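Local coordinates for protein protease inhibitor SGPI-2 (Schistocerca gregaria, PDB 3TVJ) that inhibits serine proteases, in its natural form being active in vitro against alpha-chymotrypsin and pancreatic elastase, as a small secreted inhibitor of the pacifastin family, at residues F13-C17 with N18-C22. The protein carries 5 engineered substitutions. Sequence-based numbering, arbitrary orientation.
Sequences FKDKC and NTCRC
This is the first beta hairpin of the pacifastin fold, closed by a type II' turn from Asp15 to Asn18. Phe13 and Cys20 form an antiparallel hydrogen-bonded pair, with Phe13 N to Cys20 O at 2.8 Å. Asp15 and Asn18, the two ends of the turn, form another hydrogen-bonded pair. Phe13, Asp15, Asn18 and Cys20 put their side chains on one face. There Cys20 CB sits over one face of the Phe13 ring, 3.8 Å from its centroid, a CH-pi contact. The ring reaches it because CG stands between the backbone N and carbonyl carbon (chi1 70°). Phe13 CE2 also touches Cys22 CB at 3.7 Å. Replacing Phe13 by an alanine removes the ring and would probably open a gap beside Cys20 and Cys22, whose disulfides to Cys31 and Cys7 tie the fold together. Cys20 SG in turn packs against Asp15 CB at 3.5 Å. Asn18 links the hairpin to the reactive-bond segment: its OD1 is hydrogen-bonded to Thr32 OG1 and its ND2 to the backbone O of Leu34, an engineered residue. On the other face, Lys14 bends back so that CD lies 3.6 Å from Thr19 OG1. A water bridges Cys17 O and Thr19 OG1, 2.8 Å from the latter.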
ATOM      1  N   PHE C  13      10.042 -20.913  11.875  1.00 22.04           N
ATOM      2  CA  PHE C  13       8.979 -21.813  12.252  1.00 20.99           C
ATOM      3  C   PHE C  13       7.655 -21.059  12.298  1.00 20.79           C
ATOM      4  O   PHE C  13       7.646 -19.866  12.263  1.00 20.79           O
ATOM      5  CB  PHE C  13       9.319 -22.432  13.609  1.00 20.79           C
ATOM      6  CG  PHE C  13       9.247 -21.469  14.761  1.00 21.72           C
ATOM      7  CD1 PHE C  13       8.058 -21.355  15.510  1.00 21.58           C
ATOM      8  CD2 PHE C  13      10.320 -20.645  15.080  1.00 18.61           C
ATOM      9  CE1 PHE C  13       7.935 -20.464  16.585  1.00 21.73           C
ATOM     10  CE2 PHE C  13      10.228 -19.730  16.158  1.00 17.96           C
ATOM     11  CZ  PHE C  13       9.052 -19.642  16.925  1.00 19.55           C
ATOM     12  N   LYS C  14       6.537 -21.775  12.261  1.00 20.92           N
ATOM     13  CA  LYS C  14       5.232 -21.163  12.325  1.00 18.91           C
ATOM     14  C   LYS C  14       4.708 -21.151  13.765  1.00 20.73           C
ATOM     15  O   LYS C  14       4.744 -22.135  14.504  1.00 22.34           O
ATOM     16  CB  LYS C  14       4.239 -21.945  11.450  1.00 23.38           C
ATOM     17  CG  LYS C  14       4.548 -21.867   9.980  1.00 23.01           C
ATOM     18  CD  LYS C  14       4.317 -20.480   9.345  1.00 25.98           C
ATOM     19  CE  LYS C  14       2.781 -19.980   9.274  1.00 26.09           C
ATOM     20  NZ  LYS C  14       1.752 -20.951   8.690  1.00 34.47           N
ATOM     21  N   ASP C  15       4.202 -19.994  14.124  1.00 18.97           N
ATOM     22  CA  ASP C  15       3.447 -19.734  15.333  1.00 17.86           C
ATOM     23  C   ASP C  15       2.037 -19.418  14.809  1.00 16.75           C
ATOM     24  O   ASP C  15       1.681 -18.299  14.539  1.00 16.46           O
ATOM     25  CB  ASP C  15       4.123 -18.573  16.104  1.00 18.66           C
ATOM     26  CG  ASP C  15       3.425 -18.218  17.427  1.00 22.28           C
ATOM     27  OD1 ASP C  15       3.277 -17.010  17.746  1.00 26.36           O
ATOM     28  OD2 ASP C  15       2.955 -19.108  18.096  1.00 25.27           O
ATOM     29  N   LYS C  16       1.242 -20.467  14.798  1.00 17.90           N
ATOM     30  CA  LYS C  16      -0.065 -20.460  14.150  0.50 16.07           C
ATOM     31  C   LYS C  16       0.088 -19.844  12.760  1.00 16.16           C
ATOM     32  O   LYS C  16       0.774 -20.404  11.911  1.00 17.38           O
ATOM     33  CB  LYS C  16      -1.163 -19.812  15.033  0.50 15.50           C
ATOM     34  CG  LYS C  16      -1.943 -20.848  15.914  0.50 18.11           C
ATOM     35  CD  LYS C  16      -3.143 -20.190  16.668  0.50 19.67           C
ATOM     36  CE  LYS C  16      -3.694 -21.029  17.774  0.50 20.54           C
ATOM     37  NZ  LYS C  16      -5.186 -20.910  18.126  0.50 15.97           N
ATOM     38  N   CYS C  17      -0.481 -18.658  12.539  1.00 16.58           N
ATOM     39  CA  CYS C  17      -0.478 -18.064  11.194  1.00 15.71           C
ATOM     40  C   CYS C  17       0.711 -17.196  10.890  1.00 14.61           C
ATOM     41  O   CYS C  17       0.870 -16.762   9.757  1.00 17.17           O
ATOM     42  CB  CYS C  17      -1.727 -17.224  10.985  1.00 15.11           C
ATOM     43  SG  CYS C  17      -1.752 -15.600  11.799  1.00 15.04           S
ATOM     44  N   ASN C  18       1.563 -16.962  11.894  1.00 15.26           N
ATOM     45  CA  ASN C  18       2.726 -16.135  11.727  1.00 15.23           C
ATOM     46  C   ASN C  18       4.001 -16.962  11.522  1.00 15.38           C
ATOM     47  O   ASN C  18       4.071 -18.145  11.908  1.00 17.75           O
ATOM     48  CB  ASN C  18       2.910 -15.205  12.932  1.00 14.57           C
ATOM     49  CG  ASN C  18       2.022 -13.964  12.853  1.00 13.36           C
ATOM     50  OD1 ASN C  18       2.073 -13.217  11.832  1.00 12.93           O
ATOM     51  ND2 ASN C  18       1.088 -13.809  13.848  1.00 15.12           N
ATOM     52  N   THR C  19       4.947 -16.334  10.840  1.00 13.99           N
ATOM     53  CA  THR C  19       6.277 -16.875  10.632  1.00 16.19           C
ATOM     54  C   THR C  19       7.224 -16.194  11.582  1.00 13.18           C
ATOM     55  O   THR C  19       7.243 -14.968  11.716  1.00 13.57           O
ATOM     56  CB  THR C  19       6.724 -16.710   9.179  1.00 17.84           C
ATOM     57  OG1 THR C  19       5.706 -17.343   8.330  1.00 22.74           O
ATOM     58  CG2 THR C  19       8.089 -17.380   8.978  1.00 23.06           C
ATOM     59  N   CYS C  20       8.034 -16.979  12.209  1.00 14.12           N
ATOM     60  CA  CYS C  20       8.971 -16.519  13.246  1.00 13.70           C
ATOM     61  C   CYS C  20      10.340 -17.093  12.998  1.00 14.65           C
ATOM     62  O   CYS C  20      10.479 -18.187  12.440  1.00 15.01           O
ATOM     63  CB  CYS C  20       8.532 -16.950  14.667  1.00 14.99           C
ATOM     64  SG  CYS C  20       6.833 -16.503  15.159  1.00 14.67           S
ATOM     65  N   ARG C  21      11.374 -16.436  13.549  1.00 13.64           N
ATOM     66  CA  ARG C  21      12.709 -16.960  13.621  1.00 14.46           C
ATOM     67  C   ARG C  21      13.018 -17.086  15.101  1.00 14.06           C
ATOM     68  O   ARG C  21      12.769 -16.166  15.903  1.00 15.22           O
ATOM     69  CB  ARG C  21      13.744 -16.011  13.028  1.00 16.19           C
ATOM     70  CG  ARG C  21      13.697 -15.886  11.543  1.00 18.68           C
ATOM     71  CD  ARG C  21      15.087 -15.403  10.932  1.00 28.92           C
ATOM     72  NE  ARG C  21      16.163 -16.393  11.163  1.00 29.93           N
ATOM     73  CZ  ARG C  21      17.461 -16.102  11.401  1.00 29.64           C
ATOM     74  NH1 ARG C  21      17.938 -14.849  11.379  1.00 23.60           N
ATOM     75  NH2 ARG C  21      18.317 -17.082  11.640  1.00 35.06           N
ATOM     76  N   CYS C  22      13.510 -18.267  15.491  1.00 15.50           N
ATOM     77  CA  CYS C  22      13.721 -18.503  16.902  1.00 17.44           C
ATOM     78  C   CYS C  22      15.025 -17.905  17.424  1.00 18.38           C
ATOM     79  O   CYS C  22      16.102 -18.039  16.789  1.00 19.97           O
ATOM     80  CB  CYS C  22      13.755 -19.996  17.166  1.00 19.45           C
ATOM     81  SG  CYS C  22      13.811 -20.553  18.889  1.00 25.63           S
TER
HETATM   82  O   HOH W   1       0.976 -15.954  15.838  1.00 20.00           O
HETATM   83  O   HOH W   2       3.201 -16.178   8.018  1.00 28.22           O